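Local atomic coordinates of endonuclease 8-like L720 (Acanthamoeba polyphaga mimivirus, PDB entry 4MB7), a protein that belongs to the endonuclease VIII-like (Fpg/Nei) proteins, which pair a two-sheet beta domain with a helical H2TH domain and a zinc-binding motif. Residues P61-R66 / I106-P111. Numbering follows the deposited sequence.
Sequences PTYVIR and ITLLDP
Tyr-63 lays its ring across the end of Leu-108, the two side chains crossing at a slant. CD1 of Leu-108 comes within 3.6 Å of CD1 of the tyrosine and also meets CB and CG, while the second methyl, CD2, reaches farther out to CE1. The ring gets there because CG of Tyr-63 stands beside the backbone N (chi1 -71°). On the same face Ile-65 and Ile-106 run side by side, their CG2 methyls 3.8 Å apart. The opposite face carries Val-64, Leu-109, Arg-66 and Thr-107. Here Leu-109 slants across the base of Arg-66, its CD1 lying 3.8 Å from CB of the arginine. The arginine leaves its backbone with CG anti to N (chi1 -174°), bends at chi3 and brings NH2 alongside OG1 of Thr-107, although 3.6 Å between them is too long for a hydrogen bond; its guanidinium has a cation-pi partner in Tyr-50. These strands, 63-70 and 104-109, are antiparallel neighbours in one of the two sheets of the N-terminal beta domain of the Fpg/Nei fold, with 104-109 outermost. Val-64 and Leu-109 form a hydrogen-bonded pair, Leu-109 N donating to Val-64 O at 2.6 Å, and so do Arg-66 and Thr-107, with Arg-66 N donating to Thr-107 O at 2.8 Å. Ile-130 of helix 126-136 packs on Val-64, Leu-109 and Pro-111. Beyond the strand pairing, CD of Pro-111 abuts Thr-62 O at 3.3 Å, and a water donates to both that carbonyl and OD1 of Asp-110, which also accepts from Asn-112 N.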
loop_
_atom_site.group_PDB
_atom_site.type_symbol
_atom_site.label_atom_id
_atom_site.label_comp_id
_atom_site.label_asym_id
_atom_site.label_seq_id
_atom_site.Cartn_x
_atom_site.Cartn_y
_atom_site.Cartn_z
ATOM N N PRO A 61 25.489 9.094 -9.120
ATOM C CA PRO A 61 24.736 7.844 -8.978
ATOM C C PRO A 61 23.232 8.084 -8.890
ATOM O O PRO A 61 22.784 9.057 -8.280
ATOM C CB PRO A 61 25.263 7.261 -7.662
ATOM C CG PRO A 61 25.815 8.426 -6.921
ATOM C CD PRO A 61 26.374 9.337 -7.967
ATOM N N THR A 62 22.466 7.199 -9.515
ATOM C CA THR A 62 21.013 7.242 -9.442
ATOM C C THR A 62 20.547 6.660 -8.112
ATOM O O THR A 62 21.110 5.681 -7.625
ATOM C CB THR A 62 20.384 6.454 -10.610
ATOM O OG1 THR A 62 20.629 7.150 -11.838
ATOM C CG2 THR A 62 18.879 6.291 -10.422
ATOM N N TYR A 63 19.531 7.274 -7.516
ATOM C CA TYR A 63 18.963 6.764 -6.275
ATOM C C TYR A 63 17.458 6.561 -6.376
ATOM O O TYR A 63 16.783 7.198 -7.185
ATOM C CB TYR A 63 19.271 7.706 -5.111
ATOM C CG TYR A 63 20.720 7.708 -4.682
ATOM C CD1 TYR A 63 21.256 6.639 -3.975
ATOM C CD2 TYR A 63 21.546 8.784 -4.973
ATOM C CE1 TYR A 63 22.582 6.639 -3.574
ATOM C CE2 TYR A 63 22.872 8.794 -4.576
ATOM C CZ TYR A 63 23.384 7.722 -3.877
ATOM O OH TYR A 63 24.704 7.735 -3.483
ATOM N N VAL A 64 16.939 5.666 -5.545
ATOM C CA VAL A 64 15.501 5.472 -5.428
ATOM C C VAL A 64 15.078 5.666 -3.980
ATOM O O VAL A 64 15.609 5.024 -3.076
ATOM C CB VAL A 64 15.066 4.073 -5.903
ATOM C CG1 VAL A 64 13.581 3.852 -5.619
ATOM C CG2 VAL A 64 15.364 3.898 -7.386
ATOM N N ILE A 65 14.132 6.568 -3.762
ATOM C CA ILE A 65 13.566 6.759 -2.435
ATOM C C ILE A 65 12.282 5.955 -2.308
ATOM O O ILE A 65 11.357 6.118 -3.106
ATOM C CB ILE A 65 13.265 8.238 -2.149
ATOM C CG1 ILE A 65 14.557 9.056 -2.159
ATOM C CG2 ILE A 65 12.563 8.385 -0.810
ATOM C CD1 ILE A 65 14.340 10.530 -1.898
ATOM N N ARG A 66 12.238 5.076 -1.313
ATOM C CA ARG A 66 11.054 4.269 -1.059
ATOM C C ARG A 66 10.302 4.786 0.158
ATOM O O ARG A 66 10.881 4.970 1.230
ATOM C CB ARG A 66 11.425 2.798 -0.851
ATOM C CG ARG A 66 10.223 1.875 -0.734
ATOM C CD ARG A 66 10.637 0.490 -0.258
ATOM N NE ARG A 66 11.063 0.513 1.138
ATOM C CZ ARG A 66 11.702 -0.480 1.744
ATOM N NH1 ARG A 66 12.000 -1.588 1.076
ATOM N NH2 ARG A 66 12.048 -0.364 3.017
ATOM N N ILE A 106 10.821 6.155 5.417
ATOM C CA ILE A 106 11.487 6.652 4.222
ATOM C C ILE A 106 12.885 6.058 4.126
ATOM O O ILE A 106 13.706 6.224 5.029
ATOM C CB ILE A 106 11.569 8.189 4.242
ATOM C CG1 ILE A 106 10.168 8.788 4.397
ATOM C CG2 ILE A 106 12.242 8.705 2.976
ATOM C CD1 ILE A 106 10.164 10.267 4.710
ATOM N N THR A 107 13.148 5.368 3.022
ATOM C CA THR A 107 14.386 4.619 2.862
ATOM C C THR A 107 15.077 4.940 1.541
ATOM O O THR A 107 14.435 4.996 0.491
ATOM C CB THR A 107 14.114 3.100 2.920
ATOM O OG1 THR A 107 13.462 2.777 4.156
ATOM C CG2 THR A 107 15.411 2.310 2.813
ATOM N N LEU A 108 16.388 5.148 1.601
ATOM C CA LEU A 108 17.188 5.301 0.396
ATOM C C LEU A 108 17.519 3.929 -0.177
ATOM O O LEU A 108 18.045 3.065 0.524
ATOM C CB LEU A 108 18.485 6.048 0.700
ATOM C CG LEU A 108 19.388 6.291 -0.511
ATOM C CD1 LEU A 108 18.817 7.401 -1.380
ATOM C CD2 LEU A 108 20.815 6.605 -0.084
ATOM N N LEU A 109 17.205 3.727 -1.449
ATOM C CA LEU A 109 17.560 2.487 -2.126
ATOM C C LEU A 109 18.549 2.762 -3.251
ATOM O O LEU A 109 18.248 3.482 -4.202
ATOM C CB LEU A 109 16.315 1.783 -2.671
ATOM C CG LEU A 109 15.280 1.320 -1.645
ATOM C CD1 LEU A 109 14.145 0.576 -2.333
ATOM C CD2 LEU A 109 15.920 0.454 -0.573
ATOM N N ASP A 110 19.739 2.191 -3.121
ATOM C CA ASP A 110 20.763 2.287 -4.150
ATOM C C ASP A 110 20.642 1.064 -5.054
ATOM O O ASP A 110 20.892 -0.057 -4.620
ATOM C CB ASP A 110 22.145 2.364 -3.489
ATOM C CG ASP A 110 23.293 2.314 -4.490
ATOM O OD1 ASP A 110 23.060 2.443 -5.710
ATOM O OD2 ASP A 110 24.446 2.156 -4.039
ATOM N N PRO A 111 20.249 1.281 -6.319
ATOM C CA PRO A 111 20.016 0.195 -7.279
ATOM C C PRO A 111 21.253 -0.658 -7.560
ATOM O O PRO A 111 21.119 -1.764 -8.076
ATOM C CB PRO A 111 19.579 0.936 -8.549
ATOM C CG PRO A 111 20.095 2.326 -8.382
ATOM C CD PRO A 111 20.006 2.605 -6.916
HETATM O O HOH W 1 23.417 3.943 -7.681
#